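PDB 3LY1: putative histidinol-phosphate aminotransferase from Erwinia carotovora atroseptica, which binds pyridoxal phosphate and probably transfers amino groups, as a histidinol-phosphate aminotransferase-like enzyme. Local coordinates for residues H297-P302 with N326-S331. Residues are numbered along the deposited sequence; the frame is centred on the assembly and turned at random.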
loop_
_atom_site.group_PDB
_atom_site.type_symbol
_atom_site.label_atom_id
_atom_site.label_comp_id
_atom_site.label_asym_id
_atom_site.label_seq_id
_atom_site.Cartn_x
_atom_site.Cartn_y
_atom_site.Cartn_z
ATOM N N HIS A 297 25.060 -19.006 6.003
ATOM C CA HIS A 297 26.151 -19.988 6.145
ATOM C C HIS A 297 26.601 -20.589 4.821
ATOM O O HIS A 297 25.873 -20.543 3.804
ATOM C CB HIS A 297 25.814 -21.070 7.159
ATOM C CG HIS A 297 24.832 -22.115 6.697
ATOM N ND1 HIS A 297 25.214 -23.230 5.982
ATOM C CD2 HIS A 297 23.504 -22.266 6.941
ATOM C CE1 HIS A 297 24.159 -24.018 5.790
ATOM N NE2 HIS A 297 23.105 -23.457 6.366
ATOM N N GLN A 298 27.814 -21.141 4.868
ATOM C CA GLN A 298 28.472 -21.675 3.702
ATOM C C GLN A 298 28.014 -23.097 3.434
ATOM O O GLN A 298 27.521 -23.784 4.333
ATOM C CB GLN A 298 29.996 -21.635 3.907
ATOM C CG GLN A 298 30.788 -21.667 2.621
ATOM C CD GLN A 298 32.305 -21.606 2.863
ATOM O OE1 GLN A 298 32.764 -20.942 3.777
ATOM N NE2 GLN A 298 33.067 -22.309 2.036
ATOM N N LEU A 299 28.124 -23.503 2.174
ATOM C CA LEU A 299 27.846 -24.871 1.764
ATOM C C LEU A 299 29.039 -25.443 1.031
ATOM O O LEU A 299 29.770 -24.705 0.346
ATOM C CB LEU A 299 26.631 -24.934 0.851
ATOM C CG LEU A 299 25.301 -24.598 1.507
ATOM C CD1 LEU A 299 24.174 -24.420 0.464
ATOM C CD2 LEU A 299 24.958 -25.692 2.560
ATOM N N VAL A 300 29.222 -26.757 1.157
ATOM C CA VAL A 300 30.201 -27.483 0.358
ATOM C C VAL A 300 29.536 -28.240 -0.815
ATOM O O VAL A 300 30.221 -28.618 -1.768
ATOM C CB VAL A 300 31.136 -28.369 1.246
ATOM C CG1 VAL A 300 31.980 -27.455 2.160
ATOM C CG2 VAL A 300 30.379 -29.330 2.085
ATOM N N VAL A 301 28.222 -28.444 -0.760
ATOM C CA VAL A 301 27.458 -28.999 -1.886
ATOM C C VAL A 301 26.813 -27.853 -2.673
ATOM O O VAL A 301 26.712 -26.736 -2.155
ATOM C CB VAL A 301 26.367 -29.956 -1.390
ATOM C CG1 VAL A 301 26.991 -31.030 -0.527
ATOM C CG2 VAL A 301 25.281 -29.187 -0.618
ATOM N N PRO A 302 26.398 -28.109 -3.932
ATOM C CA PRO A 302 25.697 -27.052 -4.669
ATOM C C PRO A 302 24.426 -26.547 -3.953
ATOM O O PRO A 302 23.606 -27.343 -3.440
ATOM C CB PRO A 302 25.376 -27.708 -6.032
ATOM C CG PRO A 302 26.475 -28.779 -6.209
ATOM C CD PRO A 302 26.680 -29.289 -4.783
ATOM N N ASN A 326 27.927 -19.909 -3.003
ATOM C CA ASN A 326 28.103 -21.129 -2.211
ATOM C C ASN A 326 27.614 -20.935 -0.767
ATOM O O ASN A 326 28.106 -21.594 0.160
ATOM C CB ASN A 326 29.576 -21.594 -2.235
ATOM C CG ASN A 326 30.083 -21.943 -3.645
ATOM O OD1 ASN A 326 29.310 -22.058 -4.594
ATOM N ND2 ASN A 326 31.397 -22.109 -3.771
ATOM N N TRP A 327 26.642 -20.032 -0.593
ATOM C CA TRP A 327 26.091 -19.669 0.736
ATOM C C TRP A 327 24.582 -19.772 0.680
ATOM O O TRP A 327 23.982 -19.626 -0.410
ATOM C CB TRP A 327 26.514 -18.248 1.134
ATOM C CG TRP A 327 27.984 -18.139 1.452
ATOM C CD1 TRP A 327 29.023 -18.208 0.555
ATOM C CD2 TRP A 327 28.581 -17.979 2.740
ATOM N NE1 TRP A 327 30.221 -18.084 1.215
ATOM C CE2 TRP A 327 29.976 -17.950 2.555
ATOM C CE3 TRP A 327 28.076 -17.839 4.034
ATOM C CZ2 TRP A 327 30.856 -17.808 3.612
ATOM C CZ3 TRP A 327 28.957 -17.706 5.085
ATOM C CH2 TRP A 327 30.340 -17.682 4.863
ATOM N N CYS A 328 23.974 -20.049 1.822
ATOM C CA CYS A 328 22.529 -20.072 1.931
ATOM C C CYS A 328 22.050 -19.252 3.141
ATOM O O CYS A 328 22.701 -19.193 4.188
ATOM C CB CYS A 328 21.977 -21.507 2.010
ATOM S SG CYS A 328 22.620 -22.499 3.356
ATOM N N ARG A 329 20.897 -18.622 2.971
ATOM C CA ARG A 329 20.282 -17.870 4.022
ATOM C C ARG A 329 19.146 -18.708 4.550
ATOM O O ARG A 329 18.213 -19.075 3.795
ATOM C CB ARG A 329 19.735 -16.525 3.500
ATOM C CG ARG A 329 19.280 -15.624 4.680
ATOM C CD ARG A 329 18.426 -14.422 4.201
ATOM N NE ARG A 329 17.140 -14.906 3.695
ATOM C CZ ARG A 329 16.294 -14.192 2.976
ATOM N NH1 ARG A 329 16.599 -12.946 2.626
ATOM N NH2 ARG A 329 15.157 -14.742 2.573
ATOM N N ILE A 330 19.243 -19.048 5.830
ATOM C CA ILE A 330 18.288 -19.887 6.494
ATOM C C ILE A 330 17.544 -19.025 7.501
ATOM O O ILE A 330 18.147 -18.547 8.448
ATOM C CB ILE A 330 18.991 -20.997 7.316
ATOM C CG1 ILE A 330 19.913 -21.845 6.453
ATOM C CG2 ILE A 330 17.953 -21.846 8.040
ATOM C CD1 ILE A 330 19.246 -22.531 5.264
ATOM N N SER A 331 16.250 -18.789 7.315
ATOM C CA SER A 331 15.506 -18.033 8.352
ATOM C C SER A 331 15.344 -18.835 9.648
ATOM O O SER A 331 15.323 -20.076 9.676
ATOM C CB SER A 331 14.135 -17.496 7.841
ATOM O OG SER A 331 14.289 -16.934 6.514
#
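H297 and C328 face each other as an antiparallel hydrogen-bonded pair. H297 N donates to C328 O at 3.0 Å, and C328 N returns a shorter bond of 2.8 Å to H297 O. Where strand 294-298 ends, one more backbone bond, L299 N to N326 O at 2.8 Å, keeps the two segments paired. H297 ND1 donates within its own segment to Q298 O (2.9 Å), which lies close to the ring plane. With CG lodged between the backbone N and the carbonyl carbon (chi1 75°), the ring folds over C328. The thiol sulfur makes a sulfur-aromatic contact over one face, displaced toward the rim, with SG 3.2 Å from NE2 of H297; I330 CG1 meets the same ring at its edge, 3.6 Å from NE2. L299 closes on the sulfur too, its CD1 3.8 Å from C328 SG, and Y306 of helix 303-312 touches both residues.

Q298 and W327, the non-hydrogen-bonded pair, occupy the other face of the ribbon. CB of Q298 stands almost squarely over the six-membered ring of W327, 3.9 Å from its centroid, a CH-pi contact. Beyond CG the glutamine runs extended, its amide plane 32° from the indole. W125 meets this indole edge-to-face.

Two residues beyond W327, R329 hydrogen-bonds through NH1 to OD1 of N152, a residue that binds pyridoxal phosphate, and through NH2 to a citrate, probably from the crystallisation liquor; it could receive a substrate carboxylate, as in related aminotransferases. The ribbon, in the small C-terminal domain of this fold-type I enzyme, separates its chemistry by face: sulfur, imidazole and aliphatic groups pack against helices 259-283 and 303-312, while the indole layers under the glutamine. The bond from ND1 to Q298 O should keep the imidazole face turned to the sulfur.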